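Local coordinates for plasmin and fibronectin-binding protein A (Streptococcus pneumoniae, PDB 4MR0), which acts as a cell-wall-linked adhesin and invasin that binds human fibronectin, plasmin, plasminogen and serum albumin, at residues I256-G267 and V280-P291. Residues are numbered along the deposited sequence; the frame is centred on the assembly and turned at random.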
loop_
_atom_site.group_PDB
_atom_site.type_symbol
_atom_site.label_atom_id
_atom_site.label_comp_id
_atom_site.label_asym_id
_atom_site.label_seq_id
_atom_site.Cartn_x
_atom_site.Cartn_y
_atom_site.Cartn_z
ATOM N N ILE A 256 -12.731 -4.288 7.921
ATOM C CA ILE A 256 -11.759 -4.328 9.012
ATOM C C ILE A 256 -11.655 -2.890 9.510
ATOM O O ILE A 256 -11.326 -1.991 8.740
ATOM C CB ILE A 256 -10.362 -4.788 8.528
ATOM C CG1 ILE A 256 -10.413 -6.258 8.090
ATOM C CG2 ILE A 256 -9.339 -4.595 9.636
ATOM C CD1 ILE A 256 -9.106 -6.771 7.514
ATOM N N LYS A 257 -11.940 -2.664 10.784
ATOM C CA LYS A 257 -11.872 -1.310 11.295
ATOM C C LYS A 257 -11.447 -1.181 12.742
ATOM O O LYS A 257 -11.668 -2.071 13.558
ATOM C CB LYS A 257 -13.216 -0.618 11.088
ATOM C CG LYS A 257 -14.404 -1.374 11.634
ATOM C CD LYS A 257 -15.703 -0.803 11.064
ATOM C CE LYS A 257 -15.843 0.684 11.362
ATOM N NZ LYS A 257 -17.053 1.275 10.714
ATOM N N ASN A 258 -10.835 -0.041 13.034
ATOM C CA ASN A 258 -10.343 0.288 14.362
ATOM C C ASN A 258 -9.482 -0.818 14.954
ATOM O O ASN A 258 -9.705 -1.278 16.079
ATOM C CB ASN A 258 -11.513 0.610 15.295
ATOM C CG ASN A 258 -11.054 1.244 16.600
ATOM O OD1 ASN A 258 -10.061 1.965 16.635
ATOM N ND2 ASN A 258 -11.789 0.986 17.675
ATOM N N VAL A 259 -8.487 -1.240 14.186
ATOM C CA VAL A 259 -7.572 -2.275 14.638
ATOM C C VAL A 259 -6.151 -1.726 14.640
ATOM O O VAL A 259 -5.762 -0.991 13.737
ATOM C CB VAL A 259 -7.591 -3.510 13.712
ATOM C CG1 VAL A 259 -6.620 -4.559 14.252
ATOM C CG2 VAL A 259 -9.004 -4.076 13.601
ATOM N N THR A 260 -5.383 -2.079 15.665
ATOM C CA THR A 260 -3.996 -1.646 15.748
ATOM C C THR A 260 -3.136 -2.851 15.365
ATOM O O THR A 260 -3.135 -3.853 16.069
ATOM C CB THR A 260 -3.639 -1.189 17.184
ATOM O OG1 THR A 260 -4.433 -0.049 17.527
ATOM C CG2 THR A 260 -2.164 -0.811 17.281
ATOM N N PHE A 261 -2.425 -2.753 14.246
ATOM C CA PHE A 261 -1.560 -3.835 13.774
ATOM C C PHE A 261 -0.121 -3.539 14.162
ATOM O O PHE A 261 0.422 -2.501 13.786
ATOM C CB PHE A 261 -1.637 -3.963 12.255
ATOM C CG PHE A 261 -3.013 -4.238 11.740
ATOM C CD1 PHE A 261 -3.930 -3.203 11.571
ATOM C CD2 PHE A 261 -3.379 -5.533 11.382
ATOM C CE1 PHE A 261 -5.195 -3.454 11.055
ATOM C CE2 PHE A 261 -4.641 -5.800 10.866
ATOM C CZ PHE A 261 -5.553 -4.752 10.695
ATOM N N LYS A 262 0.509 -4.460 14.883
ATOM C CA LYS A 262 1.877 -4.237 15.328
ATOM C C LYS A 262 2.938 -5.234 14.896
ATOM O O LYS A 262 2.713 -6.446 14.861
ATOM C CB LYS A 262 1.932 -4.188 16.857
ATOM C CG LYS A 262 1.100 -3.117 17.525
ATOM C CD LYS A 262 1.329 -3.173 19.033
ATOM C CE LYS A 262 0.515 -2.120 19.773
ATOM N NZ LYS A 262 0.810 -2.152 21.235
ATOM N N ASP A 263 4.109 -4.687 14.598
ATOM C CA ASP A 263 5.303 -5.453 14.273
ATOM C C ASP A 263 5.242 -6.634 13.321
ATOM O O ASP A 263 5.408 -7.788 13.721
ATOM C CB ASP A 263 5.939 -5.903 15.591
ATOM C CG ASP A 263 6.074 -4.761 16.577
ATOM O OD1 ASP A 263 6.659 -3.727 16.192
ATOM O OD2 ASP A 263 5.593 -4.887 17.725
ATOM N N SER A 264 5.034 -6.333 12.049
ATOM C CA SER A 264 5.004 -7.356 11.024
ATOM C C SER A 264 6.457 -7.775 10.795
ATOM O O SER A 264 7.346 -6.928 10.767
ATOM C CB SER A 264 4.427 -6.761 9.737
ATOM O OG SER A 264 4.631 -7.629 8.641
ATOM N N TYR A 265 6.713 -9.073 10.658
ATOM C CA TYR A 265 8.078 -9.526 10.386
ATOM C C TYR A 265 8.217 -9.541 8.870
ATOM O O TYR A 265 7.753 -10.479 8.211
ATOM C CB TYR A 265 8.320 -10.935 10.936
ATOM C CG TYR A 265 9.707 -11.474 10.624
ATOM C CD1 TYR A 265 10.851 -10.787 11.040
ATOM C CD2 TYR A 265 9.876 -12.669 9.921
ATOM C CE1 TYR A 265 12.128 -11.275 10.768
ATOM C CE2 TYR A 265 11.151 -13.168 9.644
ATOM C CZ TYR A 265 12.271 -12.463 10.071
ATOM O OH TYR A 265 13.533 -12.939 9.804
ATOM N N GLN A 266 8.852 -8.498 8.334
ATOM C CA GLN A 266 9.056 -8.330 6.897
ATOM C C GLN A 266 7.915 -8.930 6.082
ATOM O O GLN A 266 8.137 -9.734 5.179
ATOM C CB GLN A 266 10.397 -8.943 6.464
ATOM C CG GLN A 266 10.563 -10.434 6.736
ATOM C CD GLN A 266 11.939 -10.940 6.338
ATOM O OE1 GLN A 266 12.235 -12.130 6.439
ATOM N NE2 GLN A 266 12.786 -10.033 5.880
ATOM N N GLY A 267 6.688 -8.530 6.398
ATOM C CA GLY A 267 5.555 -9.078 5.680
ATOM C C GLY A 267 4.408 -8.120 5.429
ATOM O O GLY A 267 4.521 -6.909 5.638
ATOM N N VAL A 280 -10.879 -1.121 4.833
ATOM C CA VAL A 280 -9.969 -1.112 5.969
ATOM C C VAL A 280 -10.188 0.326 6.433
ATOM O O VAL A 280 -9.950 1.262 5.673
ATOM C CB VAL A 280 -8.513 -1.335 5.535
ATOM C CG1 VAL A 280 -7.583 -1.159 6.730
ATOM C CG2 VAL A 280 -8.363 -2.756 4.955
ATOM N N ASP A 281 -10.659 0.503 7.662
ATOM C CA ASP A 281 -10.969 1.841 8.150
ATOM C C ASP A 281 -10.517 2.127 9.583
ATOM O O ASP A 281 -10.533 1.240 10.438
ATOM C CB ASP A 281 -12.490 2.051 8.016
ATOM C CG ASP A 281 -12.950 3.463 8.394
ATOM O OD1 ASP A 281 -12.165 4.425 8.271
ATOM O OD2 ASP A 281 -14.125 3.607 8.798
ATOM N N ASN A 282 -10.089 3.368 9.812
ATOM C CA ASN A 282 -9.693 3.850 11.138
ATOM C C ASN A 282 -8.749 2.929 11.916
ATOM O O ASN A 282 -8.899 2.737 13.127
ATOM C CB ASN A 282 -10.970 4.113 11.949
ATOM C CG ASN A 282 -10.712 4.921 13.208
ATOM O OD1 ASN A 282 -9.903 5.848 13.211
ATOM N ND2 ASN A 282 -11.414 4.580 14.284
ATOM N N SER A 283 -7.757 2.388 11.219
ATOM C CA SER A 283 -6.802 1.479 11.829
ATOM C C SER A 283 -5.408 2.080 11.864
ATOM O O SER A 283 -5.146 3.115 11.245
ATOM C CB SER A 283 -6.771 0.158 11.057
ATOM O OG SER A 283 -8.024 -0.496 11.143
ATOM N N ARG A 284 -4.518 1.405 12.585
ATOM C CA ARG A 284 -3.140 1.838 12.741
ATOM C C ARG A 284 -2.193 0.687 12.423
ATOM O O ARG A 284 -2.344 -0.419 12.949
ATOM C CB ARG A 284 -2.909 2.309 14.182
ATOM C CG ARG A 284 -3.749 3.525 14.570
ATOM C CD ARG A 284 -4.141 3.467 16.043
ATOM N NE ARG A 284 -5.101 2.394 16.310
ATOM C CZ ARG A 284 -6.372 2.401 15.909
ATOM N NH1 ARG A 284 -6.857 3.430 15.220
ATOM N NH2 ARG A 284 -7.161 1.375 16.200
ATOM N N PHE A 285 -1.224 0.955 11.559
ATOM C CA PHE A 285 -0.243 -0.044 11.164
ATOM C C PHE A 285 1.094 0.427 11.706
ATOM O O PHE A 285 1.760 1.281 11.119
ATOM C CB PHE A 285 -0.231 -0.183 9.641
ATOM C CG PHE A 285 -1.531 -0.691 9.087
ATOM C CD1 PHE A 285 -2.638 0.152 8.986
ATOM C CD2 PHE A 285 -1.679 -2.031 8.761
ATOM C CE1 PHE A 285 -3.874 -0.338 8.563
ATOM C CE2 PHE A 285 -2.909 -2.534 8.336
ATOM C CZ PHE A 285 -4.009 -1.686 8.243
ATOM N N LEU A 286 1.470 -0.151 12.841
ATOM C CA LEU A 286 2.683 0.232 13.534
ATOM C C LEU A 286 3.856 -0.739 13.511
ATOM O O LEU A 286 3.828 -1.783 14.169
ATOM C CB LEU A 286 2.332 0.543 14.993
ATOM C CG LEU A 286 1.096 1.423 15.219
ATOM C CD1 LEU A 286 0.859 1.583 16.714
ATOM C CD2 LEU A 286 1.292 2.786 14.548
ATOM N N GLY A 287 4.888 -0.378 12.755
ATOM C CA GLY A 287 6.099 -1.176 12.707
ATOM C C GLY A 287 6.203 -2.399 11.825
ATOM O O GLY A 287 5.298 -3.238 11.744
ATOM N N GLN A 288 7.346 -2.483 11.155
ATOM C CA GLN A 288 7.667 -3.601 10.287
ATOM C C GLN A 288 9.132 -3.924 10.550
ATOM O O GLN A 288 10.012 -3.075 10.366
ATOM C CB GLN A 288 7.461 -3.229 8.825
ATOM C CG GLN A 288 7.818 -4.342 7.866
ATOM C CD GLN A 288 7.374 -4.044 6.453
ATOM O OE1 GLN A 288 7.715 -3.000 5.888
ATOM N NE2 GLN A 288 6.608 -4.960 5.869
ATOM N N ALA A 289 9.387 -5.145 11.002
ATOM C CA ALA A 289 10.746 -5.568 11.308
ATOM C C ALA A 289 11.471 -6.021 10.050
ATOM O O ALA A 289 10.941 -6.811 9.266
ATOM C CB ALA A 289 10.718 -6.684 12.342
ATOM N N LEU A 290 12.686 -5.510 9.862
ATOM C CA LEU A 290 13.501 -5.845 8.702
ATOM C C LEU A 290 14.858 -6.382 9.170
ATOM O O LEU A 290 15.682 -5.636 9.698
ATOM C CB LEU A 290 13.696 -4.600 7.831
ATOM C CG LEU A 290 12.425 -3.855 7.395
ATOM C CD1 LEU A 290 12.804 -2.600 6.626
ATOM C CD2 LEU A 290 11.546 -4.764 6.540
ATOM N N PRO A 291 15.101 -7.690 8.984
ATOM C CA PRO A 291 16.356 -8.340 9.388
ATOM C C PRO A 291 17.596 -7.965 8.569
ATOM O O PRO A 291 17.496 -7.604 7.396
ATOM C CB PRO A 291 16.016 -9.824 9.279
ATOM C CG PRO A 291 15.052 -9.853 8.135
ATOM C CD PRO A 291 14.154 -8.677 8.433
HETATM O O HOH W 1 -8.092 -0.765 18.091
HETATM O O HOH W 2 2.647 -3.002 11.245
#
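Strand 260-265 runs parallel to strand 284-289, their axes 4.4 Å apart and inclined at 13°, and the ladder between them, continued beyond a bend by Ile256-Val280 and Lys257-Asp281, brings equivalent positions of successive coils side by side. Phe261 lies beside Phe285 on the inner side of the ladder, the rings pointing the same way with planes only 7° apart. They are slid so far that they barely overlap: CD1 of Phe261 comes 3.5 Å from CE2 of Phe285. Val259 CG1 covers the opposite face of the Phe261 ring, and the column continues where Phe336 stacks on Phe285. Such alignment of equivalent residues is a hallmark of the right-handed parallel beta-helix, the fold of pectate lyases and their relatives, to which this part of the adhesin belongs; 256-267 falls within its first PbH1 repeat. At the bend Asn258 and Asn282 both take left-handed backbone conformations, their side chains alongside and pointing the same way. Here Ser283 OG receives the backbone N-H of Val259 at 3.2 Å and donates to Asp281 O, a carbonyl that also accepts from Asn258 N. On the other side of the ladder Arg284, bent at chi2 and chi3, folds its guanidinium back toward the neighbouring coil. Its NE meets Thr260 OG1 in the guanidinium plane at 2.8 Å, a nearly straight bond (167°). NH2 approaches Asn258 OD1 from above the amide plane at 3.0 Å, while NH1 reaches Asn282 O. Three groups thus restrain this cation's rotation. Gly287 has backbone angles that call for glycine, since a CB would jam against the preceding carbonyl O; its own carbonyl accepts from Ser264 N and a water. Beyond the strands, the extended Gln266 chain crosses Pro291 at about a right angle, with NE2 3.2 Å from the proline CD.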